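Local coordinates for thioesterase domain-containing protein (Pyrococcus horikoshii, PDB 1IXL) that is of unknown function but adopts the hot-dog fold of thioesterases and may hydrolyse acyl-CoA thioesters, at residues Pro20-Ile23 against Ala28-Glu31; Thr12-Val17 against Ala55-Met60; Lys92-Glu95 against Lys101-Glu104. All blocks are in the same frame, centred on the assembly; numbering follows the deposited sequence.

Contact 1. Residues Pro20-Ile23 against Ala28-Glu31; sequences PILI and AEVE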
ATOM      1  N   PRO A  20      -3.786  -8.671   0.935  1.00 23.81           N
ATOM      2  CA  PRO A  20      -2.850  -8.874  -0.176  1.00 25.76           C
ATOM      3  C   PRO A  20      -3.428  -9.962  -1.085  1.00 27.26           C
ATOM      4  O   PRO A  20      -3.942 -10.963  -0.587  1.00 26.03           O
ATOM      5  CB  PRO A  20      -1.560  -9.321   0.530  1.00 25.04           C
ATOM      6  CG  PRO A  20      -1.726  -8.796   1.963  1.00 26.25           C
ATOM      7  CD  PRO A  20      -3.185  -9.035   2.227  1.00 25.57           C
ATOM      8  N   ILE A  21      -3.382  -9.754  -2.396  1.00 26.11           N
ATOM      9  CA  ILE A  21      -3.906 -10.751  -3.322  1.00 28.48           C
ATOM     10  C   ILE A  21      -2.784 -11.259  -4.204  1.00 28.20           C
ATOM     11  O   ILE A  21      -2.953 -12.212  -4.959  1.00 28.30           O
ATOM     12  CB  ILE A  21      -5.069 -10.185  -4.207  1.00 29.18           C
ATOM     13  CG1 ILE A  21      -4.619  -8.936  -4.969  1.00 31.14           C
ATOM     14  CG2 ILE A  21      -6.255  -9.851  -3.335  1.00 30.10           C
ATOM     15  CD1 ILE A  21      -5.699  -8.354  -5.906  1.00 32.27           C
ATOM     16  N   LEU A  22      -1.622 -10.623  -4.110  1.00 27.34           N
ATOM     17  CA  LEU A  22      -0.487 -11.065  -4.904  1.00 26.89           C
ATOM     18  C   LEU A  22       0.823 -10.538  -4.347  1.00 27.92           C
ATOM     19  O   LEU A  22       0.962  -9.339  -4.092  1.00 24.85           O
ATOM     20  CB  LEU A  22      -0.639 -10.612  -6.366  1.00 26.58           C
ATOM     21  CG  LEU A  22       0.317 -11.237  -7.401  1.00 31.37           C
ATOM     22  CD1 LEU A  22      -0.219 -10.951  -8.803  1.00 33.63           C
ATOM     23  CD2 LEU A  22       1.724 -10.668  -7.263  1.00 29.57           C
ATOM     24  N   ILE A  23       1.774 -11.441  -4.132  1.00 23.48           N
ATOM     25  CA  ILE A  23       3.086 -11.028  -3.659  1.00 24.76           C
ATOM     26  C   ILE A  23       4.128 -11.858  -4.395  1.00 26.64           C
ATOM     27  O   ILE A  23       4.102 -13.086  -4.340  1.00 27.28           O
ATOM     28  CB  ILE A  23       3.304 -11.275  -2.145  1.00 25.50           C
ATOM     29  CG1 ILE A  23       2.188 -10.640  -1.304  1.00 21.01           C
ATOM     30  CG2 ILE A  23       4.677 -10.682  -1.730  1.00 23.86           C
ATOM     31  CD1 ILE A  23       2.308 -10.931   0.218  1.00 22.62           C
ATOM     32  N   ALA A  28       3.811  -6.276  -5.509  1.00 24.39           N
ATOM     33  CA  ALA A  28       2.695  -6.750  -4.691  1.00 23.58           C
ATOM     34  C   ALA A  28       1.405  -6.017  -5.027  1.00 24.78           C
ATOM     35  O   ALA A  28       1.429  -4.890  -5.516  1.00 24.46           O
ATOM     36  CB  ALA A  28       3.007  -6.586  -3.222  1.00 25.20           C
ATOM     37  N   GLU A  29       0.287  -6.693  -4.776  1.00 24.52           N
ATOM     38  CA  GLU A  29      -1.029  -6.132  -5.018  1.00 28.09           C
ATOM     39  C   GLU A  29      -1.875  -6.412  -3.790  1.00 26.65           C
ATOM     40  O   GLU A  29      -1.883  -7.531  -3.259  1.00 25.96           O
ATOM     41  CB  GLU A  29      -1.672  -6.743  -6.270  1.00 28.69           C
ATOM     42  CG  GLU A  29      -0.956  -6.375  -7.569  1.00 28.19           C
ATOM     43  CD  GLU A  29      -1.680  -6.889  -8.802  1.00 36.48           C
ATOM     44  OE1 GLU A  29      -2.757  -7.517  -8.642  1.00 33.71           O
ATOM     45  OE2 GLU A  29      -1.176  -6.657  -9.927  1.00 32.38           O
ATOM     46  N   VAL A  30      -2.577  -5.379  -3.334  1.00 26.64           N
ATOM     47  CA  VAL A  30      -3.421  -5.475  -2.150  1.00 24.80           C
ATOM     48  C   VAL A  30      -4.753  -4.784  -2.465  1.00 23.79           C
ATOM     49  O   VAL A  30      -4.774  -3.720  -3.072  1.00 22.54           O
ATOM     50  CB  VAL A  30      -2.765  -4.755  -0.944  1.00 26.41           C
ATOM     51  CG1 VAL A  30      -3.578  -5.012   0.311  1.00 23.24           C
ATOM     52  CG2 VAL A  30      -1.308  -5.223  -0.769  1.00 23.71           C
ATOM     53  N   GLU A  31      -5.859  -5.391  -2.058  1.00 24.23           N
ATOM     54  CA  GLU A  31      -7.163  -4.809  -2.343  1.00 27.39           C
ATOM     55  C   GLU A  31      -7.860  -4.381  -1.062  1.00 27.09           C
ATOM     56  O   GLU A  31      -7.625  -4.943   0.016  1.00 25.69           O
ATOM     57  CB  GLU A  31      -8.040  -5.812  -3.101  1.00 31.74           C
ATOM     58  CG  GLU A  31      -8.189  -7.150  -2.408  1.00 36.30           C
ATOM     59  CD  GLU A  31      -9.252  -8.038  -3.063  1.00 41.05           C
ATOM     60  OE1 GLU A  31      -9.311  -8.071  -4.312  1.00 40.67           O
ATOM     61  OE2 GLU A  31     -10.014  -8.703  -2.326  1.00 36.64           O
TER
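Ile-21 and Leu-22 both face Glu-29 across a classic beta bulge in the hairpin of strands 19-24 and 27-33, the edge hairpin of the hot-dog sheet. The carbonyl oxygen Glu-29 O takes two bonds, from Ile-21 N at 2.8 Å and from Leu-22 N at 3.2 Å, both donors arriving from the same face of its plane. Glu-29 N returns a bond to Leu-22 O, closing the hydrogen-bonded pair. The extra residue turns Ile-21 out over the exposed surface, where its branched chain can lie against two glutamates. From its CB, CG1 sits between backbone N and carbonyl carbon (chi1 56°), 3.5 Å from Glu-29 O and then against Glu-29 CB. Ile-21 CD1, the tip, ends 4.0 Å from Glu-31 OE1, with Glu-29 OE1 only slightly farther. The other branch, CG2, meets Glu-31, whose chain it crosses at about a right angle. Both carboxylates have partners outside the two segments: Glu-31 OE1 a salt bridge with Lys-86, Glu-29 OE2 a hydrogen bond with Tyr-27 OH. On the opposite face Pro-20 and Val-30, small and apolar, suit packing on helix 48-63. The closest side-chain approach between the segments is Ile-21 CG2 to Glu-31 CG, 3.4 Å.

Contact 2. Residues Thr12-Val17 against Ala55-Met60; sequences TSRILV and ADYAAM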
ATOM      1  N   THR A  12      -1.482  -6.751   9.846  1.00 27.02           N
ATOM      2  CA  THR A  12      -2.161  -5.589   9.291  1.00 24.77           C
ATOM      3  C   THR A  12      -3.635  -5.917   9.052  1.00 27.16           C
ATOM      4  O   THR A  12      -3.961  -6.957   8.492  1.00 24.54           O
ATOM      5  CB  THR A  12      -1.491  -5.167   7.969  1.00 24.38           C
ATOM      6  OG1 THR A  12      -0.095  -4.954   8.208  1.00 23.53           O
ATOM      7  CG2 THR A  12      -2.102  -3.901   7.436  1.00 17.92           C
ATOM      8  N   SER A  13      -4.505  -5.012   9.491  1.00 25.84           N
ATOM      9  CA  SER A  13      -5.948  -5.156   9.373  1.00 27.03           C
ATOM     10  C   SER A  13      -6.438  -5.346   7.941  1.00 27.32           C
ATOM     11  O   SER A  13      -6.226  -4.503   7.081  1.00 22.34           O
ATOM     12  CB  SER A  13      -6.649  -3.939   9.996  1.00 27.95           C
ATOM     13  OG  SER A  13      -8.046  -4.028   9.799  1.00 27.41           O
ATOM     14  N   ARG A  14      -7.102  -6.468   7.699  1.00 27.51           N
ATOM     15  CA  ARG A  14      -7.628  -6.774   6.381  1.00 29.65           C
ATOM     16  C   ARG A  14      -8.828  -5.884   6.087  1.00 27.15           C
ATOM     17  O   ARG A  14      -9.177  -5.655   4.934  1.00 26.51           O
ATOM     18  CB  ARG A  14      -8.039  -8.252   6.321  1.00 31.20           C
ATOM     19  CG  ARG A  14      -6.867  -9.212   6.483  1.00 35.29           C
ATOM     20  CD  ARG A  14      -6.155  -9.447   5.167  1.00 42.89           C
ATOM     21  NE  ARG A  14      -4.842 -10.059   5.362  1.00 43.56           N
ATOM     22  CZ  ARG A  14      -3.723  -9.374   5.585  1.00 45.87           C
ATOM     23  NH1 ARG A  14      -3.737  -8.023   5.636  1.00 34.62           N
ATOM     24  NH2 ARG A  14      -2.588 -10.046   5.782  1.00 44.60           N
ATOM     25  N   ILE A  15      -9.445  -5.376   7.142  1.00 29.86           N
ATOM     26  CA  ILE A  15     -10.633  -4.539   7.006  1.00 29.09           C
ATOM     27  C   ILE A  15     -10.354  -3.051   6.853  1.00 29.04           C
ATOM     28  O   ILE A  15     -11.074  -2.352   6.134  1.00 27.93           O
ATOM     29  CB  ILE A  15     -11.557  -4.723   8.223  1.00 34.60           C
ATOM     30  CG1 ILE A  15     -12.021  -6.175   8.300  1.00 36.62           C
ATOM     31  CG2 ILE A  15     -12.749  -3.756   8.142  1.00 37.53           C
ATOM     32  CD1 ILE A  15     -12.506  -6.731   6.968  1.00 42.69           C
ATOM     33  N   LEU A  16      -9.299  -2.582   7.512  1.00 26.50           N
ATOM     34  CA  LEU A  16      -8.961  -1.153   7.493  1.00 27.01           C
ATOM     35  C   LEU A  16      -7.861  -0.766   6.525  1.00 25.61           C
ATOM     36  O   LEU A  16      -7.803   0.371   6.075  1.00 26.81           O
ATOM     37  CB  LEU A  16      -8.544  -0.699   8.892  1.00 23.95           C
ATOM     38  CG  LEU A  16      -9.621  -0.746   9.968  1.00 27.54           C
ATOM     39  CD1 LEU A  16      -8.970  -0.602  11.337  1.00 29.19           C
ATOM     40  CD2 LEU A  16     -10.666   0.362   9.710  1.00 30.15           C
ATOM     41  N   VAL A  17      -7.002  -1.718   6.186  1.00 23.31           N
ATOM     42  CA  VAL A  17      -5.888  -1.426   5.310  1.00 23.01           C
ATOM     43  C   VAL A  17      -5.921  -2.234   4.025  1.00 24.08           C
ATOM     44  O   VAL A  17      -5.722  -1.689   2.938  1.00 23.38           O
ATOM     45  CB  VAL A  17      -4.549  -1.651   6.082  1.00 24.38           C
ATOM     46  CG1 VAL A  17      -3.355  -1.183   5.246  1.00 21.41           C
ATOM     47  CG2 VAL A  17      -4.616  -0.908   7.419  1.00 22.61           C
ATOM     48  N   ALA A  55      -2.010   2.009   0.026  1.00 20.75           N
ATOM     49  CA  ALA A  55      -0.820   2.100  -0.833  1.00 22.85           C
ATOM     50  C   ALA A  55       0.483   1.817  -0.061  1.00 21.22           C
ATOM     51  O   ALA A  55       1.388   1.146  -0.565  1.00 24.73           O
ATOM     52  CB  ALA A  55      -0.745   3.480  -1.496  1.00 23.28           C
ATOM     53  N   ASP A  56       0.565   2.347   1.156  1.00 21.74           N
ATOM     54  CA  ASP A  56       1.731   2.176   2.053  1.00 23.34           C
ATOM     55  C   ASP A  56       1.968   0.667   2.286  1.00 21.05           C
ATOM     56  O   ASP A  56       3.087   0.164   2.160  1.00 21.93           O
ATOM     57  CB  ASP A  56       1.411   2.901   3.384  1.00 23.69           C
ATOM     58  CG  ASP A  56       2.503   2.754   4.456  1.00 25.72           C
ATOM     59  OD1 ASP A  56       3.442   1.935   4.293  1.00 24.96           O
ATOM     60  OD2 ASP A  56       2.392   3.472   5.490  1.00 23.88           O
ATOM     61  N   TYR A  57       0.901  -0.047   2.626  1.00 21.50           N
ATOM     62  CA  TYR A  57       0.981  -1.480   2.875  1.00 20.86           C
ATOM     63  C   TYR A  57       1.438  -2.240   1.626  1.00 22.49           C
ATOM     64  O   TYR A  57       2.249  -3.155   1.733  1.00 20.11           O
ATOM     65  CB  TYR A  57      -0.394  -1.987   3.391  1.00 20.30           C
ATOM     66  CG  TYR A  57      -0.534  -3.482   3.725  1.00 20.55           C
ATOM     67  CD1 TYR A  57       0.512  -4.204   4.326  1.00 18.26           C
ATOM     68  CD2 TYR A  57      -1.764  -4.134   3.556  1.00 21.70           C
ATOM     69  CE1 TYR A  57       0.327  -5.518   4.753  1.00 20.91           C
ATOM     70  CE2 TYR A  57      -1.967  -5.444   3.986  1.00 24.34           C
ATOM     71  CZ  TYR A  57      -0.915  -6.133   4.593  1.00 22.85           C
ATOM     72  OH  TYR A  57      -1.125  -7.398   5.098  1.00 23.74           O
ATOM     73  N   ALA A  58       0.939  -1.866   0.443  1.00 21.29           N
ATOM     74  CA  ALA A  58       1.353  -2.549  -0.774  1.00 22.35           C
ATOM     75  C   ALA A  58       2.865  -2.381  -0.988  1.00 22.08           C
ATOM     76  O   ALA A  58       3.580  -3.320  -1.397  1.00 19.78           O
ATOM     77  CB  ALA A  58       0.569  -1.994  -1.995  1.00 23.41           C
ATOM     78  N   ALA A  59       3.344  -1.178  -0.708  1.00 19.83           N
ATOM     79  CA  ALA A  59       4.754  -0.844  -0.844  1.00 19.91           C
ATOM     80  C   ALA A  59       5.606  -1.718   0.091  1.00 19.65           C
ATOM     81  O   ALA A  59       6.646  -2.242  -0.320  1.00 23.01           O
ATOM     82  CB  ALA A  59       4.964   0.653  -0.530  1.00 20.28           C
HETATM   83  N   MSE A  60       5.155  -1.893   1.331  1.00 20.10           N
HETATM   84  CA  MSE A  60       5.873  -2.728   2.281  1.00 19.56           C
HETATM   85  C   MSE A  60       5.938  -4.164   1.746  1.00 23.59           C
HETATM   86  O   MSE A  60       6.932  -4.865   1.957  1.00 21.90           O
HETATM   87  CB  MSE A  60       5.180  -2.732   3.653  1.00 20.84           C
HETATM   88  CG  MSE A  60       5.072  -1.366   4.363  1.00 21.41           C
HETATM   89 SE   MSE A  60       6.658  -0.614   4.829  1.00 10.51          SE
HETATM   90  CE  MSE A  60       7.097   0.038   3.418  1.00 15.99           C
TER
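Tyr-57 reaches out from helix 48-63 into the loop 12-17 and is met there by Thr-12, Val-17 and Arg-14, so that a single aromatic side chain carries the helix's share of the contact. Its CG is anti to the backbone N (chi1 -180°), which sends the ring out toward the loop, its hydroxyl ending at the Arg-14 guanidinium.

Thr-12 lies over one face of the ring. Its methyl CG2 stands over the ring centre, 3.7 Å from the centroid of Tyr-57 and only 7° off the normal, a CH-pi contact. Threonine suits the place because one branch offers a methyl to the ring and the other a hydroxyl for a hydrogen bond: OG1 passes 3.5 Å from Tyr-57 CE1 and is bonded to the carbonyl oxygen of His-9, which helps to fix the rotation of the threonine and hence the position of its methyl.

Val-17 packs at the root of the tyrosine instead. Its CG1 lies 3.6 Å from Tyr-57 CB and also nears Tyr-57 CD2; valine, short and apolar, suits packing against this base.

At the outer end of the ring, Arg-14 bends at chi2 and carries its guanidinium back to the phenol. NH1 donates to Tyr-57 OH at 2.7 Å, a short but bent bond, with OH at the edge of the guanidinium and somewhat out of its plane. NH2 adds a weak bond to the same oxygen; the two planes are 23° apart. NH1 also bonds Gly-18 O, while Tyr-57 OH has a further partner in Gln-6 NE2. The loop itself is shaped by an ST motif at Ser-13, whose OG accepts from Leu-16 N. Together these contacts fasten the N-terminal loop to the central helix of the hot-dog fold, the helix that its antiparallel sheet wraps around.

Contact 3. Residues Lys92-Glu95 against Lys101-Glu104; sequences KIIE and KIVE
Ile-94 and Ile-102 meet obliquely on the outer side of the hairpin, Ile-94 CG1 lying 3.8 Å from Ile-102 CG2, while Glu-95 runs beside Ile-102 and points the same way. This crowding of two side chains against one follows from the backbone: Ile-94 N and Glu-95 N both donate to Ile-102 O, at 2.7 Å and 3.3 Å, the second in the carbonyl plane on a lone pair.

With CG1 between its backbone N and carbonyl carbon (chi1 56°), Ile-94 spreads its branches over two neighbours. CG1 and CD1 rest on Ile-102 CG2, and CG2 lies 3.8 Å from Glu-104 CB, using the aliphatic root of that glutamate. Replacing Ile-94 by an alanine removes both branches and is likely to leave Ile-102 CG2 and Glu-104 CB without this apolar cover, opening a gap beside the bulge.

Glu-95 is extended beyond CG, so its chain runs along Ile-102: its CB packs 3.7 Å from Ile-102 CB and its carboxylate lies against Ile-102 CD1, in an exposed position where the charge can also meet solvent.

The opposite face carries Ile-93 and Val-103, whose side chains touch through Ile-93 CG1 and Val-103 CG2 at 4.0 Å. Here a compact, branched valine is apt, since Val-103 also packs against Ala-59, Ala-62 and Val-63 of helix 48-63. Lys-92 and Glu-104, the regular hydrogen-bonded pair on the Lys-92 side of the bulge, exchange two backbone bonds; their charged ends stay 6.2 Å apart, Lys-92 NZ to Glu-104 OE1.

The strand segments make an angle of 126°, well short of straight antiparallel, as fits a strongly coiled sheet. This is a classic beta bulge in a hairpin of the hot-dog sheet, curving round its helix.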
ATOM      1  N   LYS A  92       5.455  -1.570  -7.086  1.00 30.68           N
ATOM      2  CA  LYS A  92       6.642  -2.180  -7.695  1.00 26.91           C
ATOM      3  C   LYS A  92       7.920  -1.449  -7.287  1.00 25.39           C
ATOM      4  O   LYS A  92       7.952  -0.224  -7.255  1.00 24.73           O
ATOM      5  CB  LYS A  92       6.538  -2.183  -9.223  1.00 32.73           C
ATOM      6  CG  LYS A  92       7.785  -2.815  -9.895  1.00 34.85           C
ATOM      7  CD  LYS A  92       7.616  -3.016 -11.386  1.00 43.20           C
ATOM      8  CE  LYS A  92       7.528  -1.706 -12.146  1.00 45.96           C
ATOM      9  NZ  LYS A  92       7.640  -1.950 -13.629  1.00 50.00           N
ATOM     10  N   ILE A  93       8.960  -2.200  -6.932  1.00 24.74           N
ATOM     11  CA  ILE A  93      10.224  -1.582  -6.578  1.00 25.09           C
ATOM     12  C   ILE A  93      10.759  -1.027  -7.896  1.00 30.26           C
ATOM     13  O   ILE A  93      10.903  -1.771  -8.862  1.00 26.59           O
ATOM     14  CB  ILE A  93      11.220  -2.606  -6.020  1.00 26.23           C
ATOM     15  CG1 ILE A  93      10.729  -3.124  -4.665  1.00 22.16           C
ATOM     16  CG2 ILE A  93      12.593  -1.960  -5.860  1.00 25.44           C
ATOM     17  CD1 ILE A  93      11.633  -4.198  -4.065  1.00 26.38           C
ATOM     18  N   ILE A  94      11.005   0.279  -7.959  1.00 29.14           N
ATOM     19  CA  ILE A  94      11.508   0.861  -9.200  1.00 31.10           C
ATOM     20  C   ILE A  94      12.990   1.219  -9.118  1.00 31.77           C
ATOM     21  O   ILE A  94      13.625   1.498 -10.142  1.00 32.27           O
ATOM     22  CB  ILE A  94      10.706   2.116  -9.648  1.00 30.52           C
ATOM     23  CG1 ILE A  94      10.693   3.175  -8.537  1.00 32.17           C
ATOM     24  CG2 ILE A  94       9.287   1.712 -10.060  1.00 28.72           C
ATOM     25  CD1 ILE A  94      10.211   4.546  -9.025  1.00 33.76           C
ATOM     26  N   GLU A  95      13.532   1.217  -7.904  1.00 30.84           N
ATOM     27  CA  GLU A  95      14.944   1.493  -7.693  1.00 32.61           C
ATOM     28  C   GLU A  95      15.409   0.742  -6.470  1.00 35.15           C
ATOM     29  O   GLU A  95      14.850   0.891  -5.382  1.00 32.25           O
ATOM     30  CB  GLU A  95      15.205   2.985  -7.471  1.00 38.29           C
ATOM     31  CG  GLU A  95      15.256   3.820  -8.729  1.00 45.86           C
ATOM     32  CD  GLU A  95      15.531   5.287  -8.433  1.00 46.46           C
ATOM     33  OE1 GLU A  95      16.623   5.599  -7.909  1.00 45.22           O
ATOM     34  OE2 GLU A  95      14.649   6.119  -8.720  1.00 48.42           O
ATOM     35  N   LYS A 101      14.880   1.229  -0.752  1.00 29.88           N
ATOM     36  CA  LYS A 101      14.128   0.821  -1.924  1.00 28.87           C
ATOM     37  C   LYS A 101      13.113   1.904  -2.304  1.00 26.79           C
ATOM     38  O   LYS A 101      12.409   2.417  -1.447  1.00 25.43           O
ATOM     39  CB  LYS A 101      13.378  -0.472  -1.610  1.00 29.41           C
ATOM     40  CG  LYS A 101      14.232  -1.538  -0.921  1.00 35.13           C
ATOM     41  CD  LYS A 101      15.193  -2.186  -1.904  1.00 36.93           C
ATOM     42  CE  LYS A 101      15.963  -3.348  -1.272  1.00 40.57           C
ATOM     43  NZ  LYS A 101      15.073  -4.355  -0.633  1.00 43.99           N
ATOM     44  N   ILE A 102      13.059   2.270  -3.578  1.00 25.33           N
ATOM     45  CA  ILE A 102      12.082   3.264  -4.024  1.00 24.72           C
ATOM     46  C   ILE A 102      10.968   2.449  -4.684  1.00 25.70           C
ATOM     47  O   ILE A 102      11.206   1.695  -5.622  1.00 26.34           O
ATOM     48  CB  ILE A 102      12.692   4.259  -5.023  1.00 26.88           C
ATOM     49  CG1 ILE A 102      13.797   5.064  -4.337  1.00 31.28           C
ATOM     50  CG2 ILE A 102      11.625   5.218  -5.530  1.00 25.53           C
ATOM     51  CD1 ILE A 102      14.577   5.992  -5.293  1.00 30.33           C
ATOM     52  N   VAL A 103       9.753   2.582  -4.172  1.00 23.63           N
ATOM     53  CA  VAL A 103       8.634   1.807  -4.692  1.00 20.43           C
ATOM     54  C   VAL A 103       7.575   2.737  -5.252  1.00 22.94           C
ATOM     55  O   VAL A 103       7.203   3.710  -4.608  1.00 20.90           O
ATOM     56  CB  VAL A 103       8.016   0.979  -3.562  1.00 22.16           C
ATOM     57  CG1 VAL A 103       6.843   0.161  -4.078  1.00 22.92           C
ATOM     58  CG2 VAL A 103       9.097   0.085  -2.947  1.00 26.99           C
ATOM     59  N   GLU A 104       7.109   2.455  -6.458  1.00 22.11           N
ATOM     60  CA  GLU A 104       6.069   3.281  -7.043  1.00 24.05           C
ATOM     61  C   GLU A 104       4.769   2.536  -6.767  1.00 23.96           C
ATOM     62  O   GLU A 104       4.719   1.307  -6.854  1.00 22.23           O
ATOM     63  CB  GLU A 104       6.280   3.436  -8.553  1.00 25.88           C
ATOM     64  CG  GLU A 104       5.161   4.211  -9.241  1.00 36.09           C
ATOM     65  CD  GLU A 104       5.483   4.542 -10.686  1.00 44.83           C
ATOM     66  OE1 GLU A 104       5.915   3.619 -11.419  1.00 47.52           O
ATOM     67  OE2 GLU A 104       5.301   5.718 -11.085  1.00 44.12           O
TER

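Overall arrangement
All three contacts belong to one compact hot-dog domain, in which helix 48-63 packs on a six-stranded antiparallel sheet. Contact 1 and contact 3 are hairpins of that sheet, their centres about 15 Å apart; strands 27-33 and 86-97, one from each, are neighbours in it. Contact 2 joins the N-terminal loop to the helix and touches both: Pro-20 CG packs on Tyr-57 OH at 3.5 Å, and Ala-59 CA on Val-103 CG1 at 4.0 Å. Its centre lies about 9 Å from that of contact 1 and about 17 Å from that of contact 3. Along the chain, contact 1 is nested within the loop closed by contact 2, and contact 3 follows. The helix thus packs against both hairpins, on the sheet they share.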